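Local structure of Lys-gingipain W83 (Porphyromonas gingivalis, 3M1H) at residues Glu4-Asp9 / Val173-Gly178; Glu59-Pro64 / Cys162-Trp167; Leu81-Cys86 / Glu95-Tyr100; Asp65-Thr70 / Asn106-Phe111. The protein is a lysine-specific cysteine protease and possible virulence factor, and the chain described here is its K3 cleaved adhesin domain, not the catalytic part. One frame throughout, in Å; residues are numbered along the deposited sequence.

Contact 1: residues Glu4-Asp9 / Val173-Gly178. With NA (sodium ion), chain G; CA (calcium ion), chain F.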
# COMPACT_ATOMS: atom_id res chain seq x y z
N GLU A 4 -14.12 -14.12 7.57
CA GLU A 4 -13.30 -12.94 7.35
C GLU A 4 -13.02 -12.33 8.69
O GLU A 4 -13.91 -12.16 9.52
CB GLU A 4 -14.00 -11.91 6.47
CG GLU A 4 -14.27 -12.36 5.07
CD GLU A 4 -14.82 -11.27 4.17
OE1 GLU A 4 -15.16 -10.16 4.67
OE2 GLU A 4 -14.88 -11.54 2.96
N VAL A 5 -11.76 -12.02 8.93
CA VAL A 5 -11.35 -11.32 10.14
C VAL A 5 -11.00 -9.86 9.87
O VAL A 5 -10.95 -9.07 10.82
CB VAL A 5 -10.16 -12.01 10.83
CG1 VAL A 5 -10.54 -13.46 11.19
CG2 VAL A 5 -8.90 -11.96 9.97
N LEU A 6 -10.79 -9.49 8.60
CA LEU A 6 -10.53 -8.11 8.23
C LEU A 6 -11.10 -7.89 6.84
O LEU A 6 -10.99 -8.74 5.98
CB LEU A 6 -9.01 -7.80 8.24
CG LEU A 6 -8.55 -6.35 8.29
CD1 LEU A 6 -8.96 -5.71 9.62
CD2 LEU A 6 -7.03 -6.23 8.07
N ASN A 7 -11.73 -6.74 6.62
CA ASN A 7 -12.27 -6.38 5.32
C ASN A 7 -12.34 -4.87 5.31
O ASN A 7 -13.25 -4.26 5.88
CB ASN A 7 -13.63 -7.02 5.05
CG ASN A 7 -14.13 -6.74 3.64
OD1 ASN A 7 -13.85 -5.70 3.07
ND2 ASN A 7 -14.86 -7.69 3.07
N GLU A 8 -11.34 -4.27 4.68
CA GLU A 8 -11.19 -2.83 4.70
C GLU A 8 -11.23 -2.22 3.30
O GLU A 8 -10.37 -2.52 2.42
CB GLU A 8 -9.88 -2.44 5.38
CG GLU A 8 -9.73 -0.95 5.58
CD GLU A 8 -10.99 -0.35 6.21
OE1 GLU A 8 -11.40 -0.86 7.27
OE2 GLU A 8 -11.52 0.62 5.65
N ASP A 9 -12.19 -1.32 3.11
CA ASP A 9 -12.43 -0.67 1.83
C ASP A 9 -11.90 0.77 1.80
O ASP A 9 -12.01 1.43 0.78
CB ASP A 9 -13.92 -0.72 1.41
CG ASP A 9 -14.86 -0.08 2.42
OD1 ASP A 9 -14.41 0.75 3.25
OD2 ASP A 9 -16.08 -0.44 2.34
N VAL A 173 -8.65 -4.66 1.12
CA VAL A 173 -7.84 -5.61 1.88
C VAL A 173 -8.76 -6.55 2.64
O VAL A 173 -9.52 -6.10 3.48
CB VAL A 173 -6.92 -4.88 2.85
CG1 VAL A 173 -6.11 -5.88 3.70
CG2 VAL A 173 -5.97 -3.92 2.11
N VAL A 174 -8.66 -7.84 2.37
CA VAL A 174 -9.50 -8.86 3.01
C VAL A 174 -8.60 -9.98 3.57
O VAL A 174 -7.70 -10.44 2.86
CB VAL A 174 -10.52 -9.48 2.04
CG1 VAL A 174 -11.41 -10.46 2.78
CG2 VAL A 174 -11.39 -8.38 1.37
N ILE A 175 -8.81 -10.37 4.83
CA ILE A 175 -8.08 -11.47 5.47
C ILE A 175 -9.13 -12.44 6.01
O ILE A 175 -10.06 -12.06 6.73
CB ILE A 175 -7.15 -11.00 6.60
CG1 ILE A 175 -6.09 -10.03 6.03
CG2 ILE A 175 -6.50 -12.24 7.30
CD1 ILE A 175 -5.12 -9.48 7.05
N THR A 176 -8.97 -13.70 5.61
CA THR A 176 -9.84 -14.77 6.04
C THR A 176 -9.03 -15.74 6.87
O THR A 176 -7.84 -15.92 6.61
CB THR A 176 -10.44 -15.52 4.83
OG1 THR A 176 -9.39 -16.19 4.11
CG2 THR A 176 -11.15 -14.56 3.89
N SER A 177 -9.65 -16.37 7.85
CA SER A 177 -8.91 -17.31 8.71
C SER A 177 -9.05 -18.71 8.17
O SER A 177 -9.99 -19.01 7.42
CB SER A 177 -9.40 -17.22 10.15
OG SER A 177 -10.81 -17.35 10.19
N GLY A 178 -8.11 -19.57 8.54
CA GLY A 178 -8.13 -20.98 8.16
C GLY A 178 -6.85 -21.35 7.43
O GLY A 178 -6.46 -20.67 6.48
NA NA G . -15.24 -3.00 6.13
CA CA F . -12.14 1.69 -1.60
O HOH W 1 -14.96 -3.36 3.64
O HOH W 2 -16.78 -1.70 4.75
O HOH W 3 -14.10 -1.27 5.63
O HOH W 4 -13.49 -0.25 -1.82
O HOH W 5 -16.62 -4.92 5.57
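Five backbone hydrogen bonds tie Glu4-Asp9 to Val173-Gly178 as antiparallel neighbours. Glu8 and Val173 exchange two of them, the straighter running from Glu8 N to Val173 O at 2.8 Å. Farther along, Val5 and Leu6 both face Ile175 in a classic beta bulge. Ile175 O therefore accepts twice, from Val5 N at 2.8 Å and from Leu6 N at 3.3 Å, while Ile175 N returns a bond to Leu6 O.

Apolar contacts fill the face carrying Leu6 and Ile175, whose side chains run alongside each other until Leu6 CD2 meets Ile175 CD1 at 3.9 Å. Val5, displaced by the bulge, lays CG2 against Ile175 CG2 at 3.6 Å. Branched and long aliphatic residues suit this face because it turns inward, where Leu81 of strand 79-87 also packs on Ile175.

The other face, with Glu4, Asn7, Val174 and Thr176, is mixed, polar groups lying beside a valine. Asn7 swings CG anti to its own nitrogen (chi1 -175°), which lays its amide beside Val174 CG2 and lets ND2 donate to Glu4 OE1 at 3.0 Å. That bond is nearly straight and arrives on the syn side, tilted 26° from the carboxylate plane, while Val174 CG1 is 3.6 Å from Glu4 OE2.

Metal ligation uses main-chain oxygens. Asn7 O binds a sodium ion at 2.4 Å, with four waters and one further ligand from elsewhere, and Asp9 O binds a calcium ion together with Glu11, Ser46, Ile48 and Asp171. The pairing probably helps to place these carbonyls, and is consistent with ion binding steadying the joined chain ends.

Contact 2: residues Glu59-Pro64 / Cys162-Trp167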
# COMPACT_ATOMS: atom_id res chain seq x y z
N GLU A 59 6.28 19.24 -5.76
CA GLU A 59 7.34 19.00 -4.77
C GLU A 59 8.53 18.30 -5.37
O GLU A 59 9.65 18.83 -5.31
CB GLU A 59 6.82 18.23 -3.55
CG GLU A 59 5.70 18.98 -2.86
CD GLU A 59 5.23 18.32 -1.57
OE1 GLU A 59 6.04 17.58 -0.97
OE2 GLU A 59 4.04 18.56 -1.18
N GLY A 60 8.32 17.11 -5.93
CA GLY A 60 9.36 16.37 -6.60
C GLY A 60 9.47 14.96 -6.07
O GLY A 60 8.57 14.51 -5.35
N PRO A 61 10.56 14.26 -6.41
CA PRO A 61 10.82 12.89 -6.03
C PRO A 61 10.89 12.76 -4.50
O PRO A 61 11.34 13.68 -3.81
CB PRO A 61 12.15 12.56 -6.72
CG PRO A 61 12.35 13.62 -7.71
CD PRO A 61 11.66 14.82 -7.22
N GLN A 62 10.37 11.64 -4.01
CA GLN A 62 10.45 11.25 -2.61
C GLN A 62 11.23 9.94 -2.49
O GLN A 62 11.43 9.22 -3.49
CB GLN A 62 9.03 11.03 -2.06
CG GLN A 62 8.12 12.16 -2.31
CD GLN A 62 8.57 13.42 -1.60
OE1 GLN A 62 8.94 13.39 -0.43
NE2 GLN A 62 8.55 14.53 -2.30
N ASN A 63 11.69 9.63 -1.28
CA ASN A 63 12.36 8.38 -0.97
C ASN A 63 11.61 7.63 0.13
O ASN A 63 12.05 7.56 1.28
CB ASN A 63 13.81 8.67 -0.57
CG ASN A 63 14.59 9.25 -1.74
OD1 ASN A 63 15.07 8.51 -2.60
ND2 ASN A 63 14.65 10.56 -1.81
N PRO A 64 10.44 7.09 -0.24
CA PRO A 64 9.58 6.50 0.80
C PRO A 64 10.16 5.25 1.43
O PRO A 64 10.83 4.42 0.78
CB PRO A 64 8.28 6.21 0.03
CG PRO A 64 8.73 6.01 -1.41
CD PRO A 64 9.82 7.05 -1.57
N CYS A 162 12.43 2.78 -3.77
CA CYS A 162 12.12 3.34 -5.08
C CYS A 162 11.96 4.85 -4.97
O CYS A 162 11.75 5.39 -3.88
CB CYS A 162 10.87 2.73 -5.72
SG CYS A 162 9.37 2.94 -4.73
N THR A 163 12.07 5.52 -6.10
CA THR A 163 11.96 6.96 -6.18
C THR A 163 11.61 7.37 -7.61
O THR A 163 11.98 6.67 -8.58
CB THR A 163 13.28 7.69 -5.74
OG1 THR A 163 13.03 9.10 -5.61
CG2 THR A 163 14.42 7.47 -6.73
N ASP A 164 10.88 8.47 -7.70
CA ASP A 164 10.69 9.19 -8.95
C ASP A 164 9.79 8.50 -9.96
O ASP A 164 10.04 8.55 -11.17
CB ASP A 164 12.06 9.48 -9.56
CG ASP A 164 12.07 10.69 -10.48
OD1 ASP A 164 11.12 11.51 -10.50
OD2 ASP A 164 13.09 10.80 -11.19
N PHE A 165 8.70 7.89 -9.48
CA PHE A 165 7.61 7.43 -10.37
C PHE A 165 6.37 8.28 -10.06
O PHE A 165 6.30 9.45 -10.50
CB PHE A 165 7.46 5.90 -10.34
CG PHE A 165 8.68 5.21 -10.93
CD1 PHE A 165 8.80 5.11 -12.30
CD2 PHE A 165 9.71 4.76 -10.11
CE1 PHE A 165 9.95 4.51 -12.86
CE2 PHE A 165 10.86 4.18 -10.67
CZ PHE A 165 10.97 4.05 -12.05
N PHE A 166 5.39 7.75 -9.32
CA PHE A 166 4.32 8.63 -8.87
C PHE A 166 3.72 8.15 -7.54
O PHE A 166 4.31 8.41 -6.53
CB PHE A 166 3.28 8.86 -9.99
CG PHE A 166 2.33 9.98 -9.71
CD1 PHE A 166 2.81 11.23 -9.38
CD2 PHE A 166 0.95 9.80 -9.78
CE1 PHE A 166 1.95 12.27 -9.14
CE2 PHE A 166 0.08 10.86 -9.54
CZ PHE A 166 0.59 12.11 -9.22
N TRP A 167 2.58 7.46 -7.53
CA TRP A 167 2.03 6.88 -6.29
C TRP A 167 1.63 5.43 -6.54
O TRP A 167 1.32 5.08 -7.70
CB TRP A 167 0.79 7.63 -5.81
CG TRP A 167 0.95 9.07 -5.42
CD1 TRP A 167 1.16 10.15 -6.21
CD2 TRP A 167 0.84 9.56 -4.09
NE1 TRP A 167 1.19 11.32 -5.46
CE2 TRP A 167 1.03 10.96 -4.14
CE3 TRP A 167 0.64 8.94 -2.85
CZ2 TRP A 167 0.97 11.74 -3.00
CZ3 TRP A 167 0.58 9.72 -1.71
CH2 TRP A 167 0.77 11.11 -1.80
O HOH W 6 12.58 4.96 -1.35
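Thr163 turns its hydroxyl across to the main chain of Gln62, and OG1 donates to Gln62 O at 2.7 Å. The donor comes from above the carbonyl plane, about 40° out of it. With OG1 anti to the backbone nitrogen (chi1 -170°), the hydroxyl is carried toward the facing segment. Threonine fits here because one short side chain supplies both this donor and a carbon, CB, that packs 3.7 Å from Asn63 OD1; the Asn63 and Thr163 side chains run alongside each other.

Pro61 and Asp164 are likewise side by side and point the same way. Pro61 CG comes 3.7 Å from Asp164 OD1, while CB lies 3.7 Å from Thr163 OG1. Asp164 OD1 also forms a salt bridge with Arg133, so its charge is met beyond this pair.

Pro64 brings CD within 3.4 Å of Cys162 O. A water donates both to that oxygen, at 2.7 Å, and to Pro64 O, joining two carbonyls that could not bond to one another. Gln62 turns its own amide back along the chain instead, NE2 donating to Gly60 O at 3.1 Å, and its side chain packs on Asp26 and Asn28 of a calcium site.

The two segments run roughly antiparallel without pairing as strands. Both hydrogen-bond to the backbone of Ser54: Gln62 from one, Asp164 and Phe166 from the other. Tyr55 of strand 55-56 packs on Pro61 and Asp164. The 162-167 loop leads from strand 154-160 into strand 167-177, and so links the two large sheets.

Contact 3: residues Leu81-Cys86 / Glu95-Tyr100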
# COMPACT_ATOMS: atom_id res chain seq x y z
N LEU A 81 -4.63 -13.54 2.82
CA LEU A 81 -4.76 -12.13 2.51
C LEU A 81 -5.03 -11.98 1.03
O LEU A 81 -4.30 -12.56 0.20
CB LEU A 81 -3.47 -11.38 2.85
CG LEU A 81 -3.26 -9.96 2.32
CD1 LEU A 81 -4.20 -8.99 3.00
CD2 LEU A 81 -1.80 -9.48 2.49
N THR A 82 -6.04 -11.17 0.68
CA THR A 82 -6.17 -10.64 -0.66
C THR A 82 -6.32 -9.13 -0.60
O THR A 82 -6.80 -8.57 0.38
CB THR A 82 -7.38 -11.21 -1.45
OG1 THR A 82 -8.60 -10.87 -0.77
CG2 THR A 82 -7.32 -12.72 -1.55
N PHE A 83 -5.83 -8.50 -1.65
CA PHE A 83 -5.88 -7.05 -1.76
C PHE A 83 -5.73 -6.65 -3.21
O PHE A 83 -5.30 -7.46 -4.05
CB PHE A 83 -4.82 -6.37 -0.88
CG PHE A 83 -3.38 -6.68 -1.26
CD1 PHE A 83 -2.70 -5.89 -2.16
CD2 PHE A 83 -2.74 -7.79 -0.73
CE1 PHE A 83 -1.37 -6.17 -2.51
CE2 PHE A 83 -1.39 -8.06 -1.08
CZ PHE A 83 -0.74 -7.27 -1.97
N TRP A 84 -6.05 -5.39 -3.49
CA TRP A 84 -5.91 -4.84 -4.83
C TRP A 84 -4.89 -3.71 -4.84
O TRP A 84 -4.84 -2.89 -3.89
CB TRP A 84 -7.25 -4.35 -5.34
CG TRP A 84 -8.29 -5.43 -5.52
CD1 TRP A 84 -9.04 -6.03 -4.55
CD2 TRP A 84 -8.69 -6.01 -6.76
NE1 TRP A 84 -9.89 -6.96 -5.12
CE2 TRP A 84 -9.70 -6.95 -6.47
CE3 TRP A 84 -8.30 -5.81 -8.08
CZ2 TRP A 84 -10.32 -7.69 -7.48
CZ3 TRP A 84 -8.90 -6.56 -9.07
CH2 TRP A 84 -9.90 -7.49 -8.75
N VAL A 85 -4.10 -3.66 -5.91
CA VAL A 85 -3.00 -2.70 -6.03
C VAL A 85 -2.98 -2.13 -7.42
O VAL A 85 -3.30 -2.84 -8.39
CB VAL A 85 -1.65 -3.34 -5.66
CG1 VAL A 85 -1.30 -4.53 -6.57
CG2 VAL A 85 -0.52 -2.32 -5.71
N CYS A 86 -2.65 -0.84 -7.56
CA CYS A 86 -2.34 -0.29 -8.86
C CYS A 86 -1.36 0.86 -8.75
O CYS A 86 -1.19 1.46 -7.67
CB CYS A 86 -3.61 0.17 -9.60
SG CYS A 86 -4.37 1.73 -9.06
N GLU A 95 6.46 1.24 -9.12
CA GLU A 95 6.55 1.36 -7.67
C GLU A 95 6.92 0.01 -7.07
O GLU A 95 6.47 -1.02 -7.54
CB GLU A 95 5.21 1.83 -7.10
CG GLU A 95 4.70 3.13 -7.67
CD GLU A 95 5.44 4.37 -7.22
OE1 GLU A 95 6.33 4.28 -6.37
OE2 GLU A 95 5.13 5.44 -7.78
N HIS A 96 7.75 0.05 -6.04
CA HIS A 96 8.29 -1.10 -5.36
C HIS A 96 7.62 -1.23 -4.00
O HIS A 96 7.61 -0.27 -3.23
CB HIS A 96 9.82 -0.92 -5.24
CG HIS A 96 10.57 -2.03 -4.58
ND1 HIS A 96 11.78 -1.81 -3.95
CD2 HIS A 96 10.32 -3.35 -4.45
CE1 HIS A 96 12.22 -2.95 -3.44
NE2 HIS A 96 11.36 -3.90 -3.74
N TYR A 97 7.05 -2.39 -3.73
CA TYR A 97 6.40 -2.63 -2.44
C TYR A 97 6.60 -4.06 -1.98
O TYR A 97 6.98 -4.95 -2.76
CB TYR A 97 4.91 -2.27 -2.49
CG TYR A 97 4.06 -3.34 -3.14
CD1 TYR A 97 3.29 -4.20 -2.38
CD2 TYR A 97 4.05 -3.50 -4.52
CE1 TYR A 97 2.54 -5.17 -2.96
CE2 TYR A 97 3.30 -4.47 -5.13
CZ TYR A 97 2.53 -5.31 -4.34
OH TYR A 97 1.75 -6.30 -4.87
N ALA A 98 6.36 -4.26 -0.68
CA ALA A 98 6.38 -5.60 -0.10
C ALA A 98 5.29 -5.75 0.97
O ALA A 98 4.81 -4.75 1.51
CB ALA A 98 7.77 -5.94 0.48
N VAL A 99 4.95 -6.99 1.26
CA VAL A 99 3.96 -7.36 2.26
C VAL A 99 4.66 -8.27 3.26
O VAL A 99 5.35 -9.21 2.85
CB VAL A 99 2.75 -8.12 1.64
CG1 VAL A 99 1.73 -8.52 2.73
CG2 VAL A 99 2.13 -7.29 0.51
N TYR A 100 4.49 -8.00 4.55
CA TYR A 100 5.15 -8.77 5.62
C TYR A 100 4.14 -9.22 6.66
O TYR A 100 3.11 -8.55 6.83
CB TYR A 100 6.17 -7.88 6.34
CG TYR A 100 7.24 -7.29 5.50
CD1 TYR A 100 8.50 -7.88 5.42
CD2 TYR A 100 7.03 -6.10 4.82
CE1 TYR A 100 9.50 -7.29 4.63
CE2 TYR A 100 8.02 -5.52 4.06
CZ TYR A 100 9.26 -6.11 3.97
OH TYR A 100 10.21 -5.48 3.22
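Phe83 and Tyr97 meet across the interior of the domain from opposite directions, ring edge to ring edge. Phe83 CZ lies 4.0 Å from Tyr97 CE1, near the plane of the tyrosine ring, and Tyr97 OH sits at the edge of the phenylalanine, 3.9 Å from CE1. Either side of this pair, aliphatic groups add to the contact. Leu81 CD2 and Val99 CG1 reach toward each other tip to tip at 3.7 Å, Val99 CG2 slides past the end of Phe83 to lie 3.8 Å from CZ, and Val85 CG1 packs 3.9 Å from Tyr97 OH.

Both aromatic residues set CG between their own nitrogen and carbonyl carbon (chi1 64° for Phe83, 79° for Tyr97), which stands the rings up from their strands into the gap. Large rings suit these places, since the strand axes remain 10.6 Å apart and no backbone bond spans them. The buried hydroxyl of Tyr97 hydrogen-bonds to Glu118 OE2.

Farther out, Phe157 meets Phe83 edge-to-face, and Leu116 packs on both Phe83 and Tyr97. Strand 79-87 is held between strands 142-148 and 167-177 by backbone bonds, which probably helps to hold Leu81, Phe83 and Val85 pointing inward.

Two antiparallel sheets facing each other across a hydrophobic layer make up the beta jelly-roll sandwich of the cleaved adhesin family, and this contact is part of its core.

Contact 4: residues Asp65-Thr70 / Asn106-Phe111. With CA (calcium ion), chain E; NA (sodium ion), chain H.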
# COMPACT_ATOMS: atom_id res chain seq x y z
N ASP A 65 9.91 5.12 2.74
CA ASP A 65 9.96 3.86 3.43
C ASP A 65 8.77 3.93 4.38
O ASP A 65 8.91 4.23 5.57
CB ASP A 65 11.31 3.62 4.16
CG ASP A 65 11.43 2.21 4.72
OD1 ASP A 65 10.48 1.40 4.64
OD2 ASP A 65 12.48 1.85 5.27
N ASN A 66 7.60 3.69 3.79
CA ASN A 66 6.32 3.90 4.45
C ASN A 66 5.62 2.58 4.66
O ASN A 66 5.41 1.82 3.72
CB ASN A 66 5.42 4.78 3.59
CG ASN A 66 5.97 6.16 3.34
OD1 ASN A 66 6.84 6.67 4.06
ND2 ASN A 66 5.44 6.80 2.28
N TYR A 67 5.20 2.31 5.90
CA TYR A 67 4.39 1.12 6.22
C TYR A 67 2.97 1.49 6.55
O TYR A 67 2.69 2.54 7.14
CB TYR A 67 4.93 0.33 7.42
CG TYR A 67 6.37 -0.12 7.34
CD1 TYR A 67 6.67 -1.47 7.32
CD2 TYR A 67 7.44 0.78 7.38
CE1 TYR A 67 8.00 -1.93 7.31
CE2 TYR A 67 8.78 0.32 7.36
CZ TYR A 67 9.04 -1.04 7.32
OH TYR A 67 10.33 -1.56 7.32
N LEU A 68 2.09 0.58 6.15
CA LEU A 68 0.67 0.57 6.54
C LEU A 68 0.42 -0.78 7.19
O LEU A 68 0.55 -1.80 6.54
CB LEU A 68 -0.22 0.77 5.32
CG LEU A 68 -1.73 0.71 5.58
CD1 LEU A 68 -2.19 1.89 6.44
CD2 LEU A 68 -2.51 0.68 4.25
N VAL A 69 0.07 -0.76 8.49
CA VAL A 69 -0.03 -1.96 9.32
C VAL A 69 -1.49 -2.18 9.75
O VAL A 69 -2.18 -1.24 10.14
CB VAL A 69 0.90 -1.88 10.53
CG1 VAL A 69 0.93 -3.26 11.24
CG2 VAL A 69 2.34 -1.44 10.11
N THR A 70 -1.95 -3.41 9.62
CA THR A 70 -3.28 -3.79 10.05
C THR A 70 -3.42 -3.68 11.56
O THR A 70 -2.44 -3.65 12.30
CB THR A 70 -3.59 -5.26 9.66
OG1 THR A 70 -2.72 -6.16 10.36
CG2 THR A 70 -3.44 -5.49 8.16
N ASN A 106 4.36 -4.76 16.06
CA ASN A 106 3.98 -4.01 14.87
C ASN A 106 4.85 -2.82 14.59
O ASN A 106 4.37 -1.78 14.12
CB ASN A 106 2.51 -3.59 14.92
CG ASN A 106 2.17 -2.64 16.06
OD1 ASN A 106 2.94 -2.46 17.00
ND2 ASN A 106 0.99 -2.04 15.98
N ASP A 107 6.14 -2.96 14.86
CA ASP A 107 7.13 -1.94 14.49
C ASP A 107 7.96 -2.43 13.32
O ASP A 107 7.92 -3.60 12.98
CB ASP A 107 7.99 -1.57 15.71
CG ASP A 107 7.13 -1.15 16.89
OD1 ASP A 107 6.24 -0.30 16.71
OD2 ASP A 107 7.34 -1.64 18.02
N ALA A 108 8.73 -1.53 12.73
CA ALA A 108 9.45 -1.85 11.48
C ALA A 108 10.29 -3.10 11.63
O ALA A 108 10.30 -3.94 10.72
CB ALA A 108 10.33 -0.68 11.00
N SER A 109 10.99 -3.25 12.75
CA SER A 109 11.90 -4.39 12.91
C SER A 109 11.20 -5.75 12.99
O SER A 109 11.81 -6.80 12.79
CB SER A 109 12.80 -4.19 14.13
OG SER A 109 12.07 -4.55 15.27
N ASN A 110 9.91 -5.73 13.30
CA ASN A 110 9.09 -6.94 13.30
C ASN A 110 8.70 -7.45 11.90
O ASN A 110 8.21 -8.58 11.77
CB ASN A 110 7.80 -6.70 14.08
CG ASN A 110 8.05 -6.32 15.52
OD1 ASN A 110 7.66 -5.24 15.99
ND2 ASN A 110 8.71 -7.22 16.26
N PHE A 111 8.89 -6.61 10.89
CA PHE A 111 8.53 -6.94 9.51
C PHE A 111 9.80 -7.22 8.69
O PHE A 111 10.42 -6.33 8.15
CB PHE A 111 7.68 -5.81 8.93
CG PHE A 111 6.40 -5.59 9.70
CD1 PHE A 111 5.43 -6.59 9.77
CD2 PHE A 111 6.15 -4.42 10.37
CE1 PHE A 111 4.26 -6.41 10.49
CE2 PHE A 111 5.01 -4.24 11.10
CZ PHE A 111 4.05 -5.24 11.17
CA CA E . 7.83 8.76 4.47
NA NA H . 2.96 -2.12 19.34
O HOH W 7 7.92 9.17 2.13
O HOH W 8 10.70 -4.15 6.60
O HOH W 9 -0.89 -1.96 13.80
O HOH W 10 4.28 -0.27 18.64
O HOH W 11 2.54 -4.39 19.43
O HOH W 12 1.83 0.04 20.15
O HOH W 13 0.69 -2.43 19.09
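Tyr67 reaches from its strand to Ala108 and Phe111. Its CB leaves with CG anti to the carbonyl carbon (chi1 -56°), carrying the ring out toward 106-111. On one flank CE1 approaches Phe111 CB at 4.2 Å; on the other, CE2 and CZ come to Ala108 CB, 3.9 Å from CZ. At the tip, OH lies 3.8 Å from the same methyl and shares a hydrogen bond of 2.7 Å with a water in the plane of the ring. That water donates to Phe111 O, so the phenol joins the loop's main chain indirectly. Tyrosine suits the place by pairing a broad apolar ring with a polar end, and alanine is small enough to come close to the ring.

Two residues on, Val69 CG1 touches Phe111 CZ at 3.7 Å and Asn106 CB at 4.0 Å, its side chain nearly perpendicular to that of Asn106. Asn106 keeps its amide for other work: OD1 binds a sodium ion at 2.4 Å, and ND2 donates to a water that in turn donates to Thr70 O. Within the loop, Asn110 OD1 accepts from Asp107 N on a lone pair, and the 3-10 turn 108-110, after Asp107, brings Ala108 and the next residue, Phe111, to the strand.

Asn66, beside Tyr67 in sequence, gives OD1 to a calcium ion also bound by Asp22, Asp24, Asp26 and Asn28. The arrangement is that of a jelly-roll sheet with a connecting loop folded over one of its faces: 106-111, between strands 96-102 and 116-119, packs on strand 65-69 of the same sheet.

In the fold
Contact 1 joins the two ends of the chain, with the other three nested inside the loop it closes; contact 4 lies within contact 2, and contact 3 within contact 4. Contacts 1 and 2 sit on opposite sides of the domain's centre, their centres about 30 Å apart. Contact 3, about 6 Å from that centre, bridges the two large sheets: strand 79-87 neighbours strand 167-177 of contact 1, whereas strand 96-102 shares a sheet with strand 65-69 of contact 4. Glu95 bonds to Phe166, connecting contacts 2 and 3, and Tyr100 packs on Phe111 between 3 and 4. The core at contact 3 is thus flanked by contacts 1 and 4, each holding calcium and sodium.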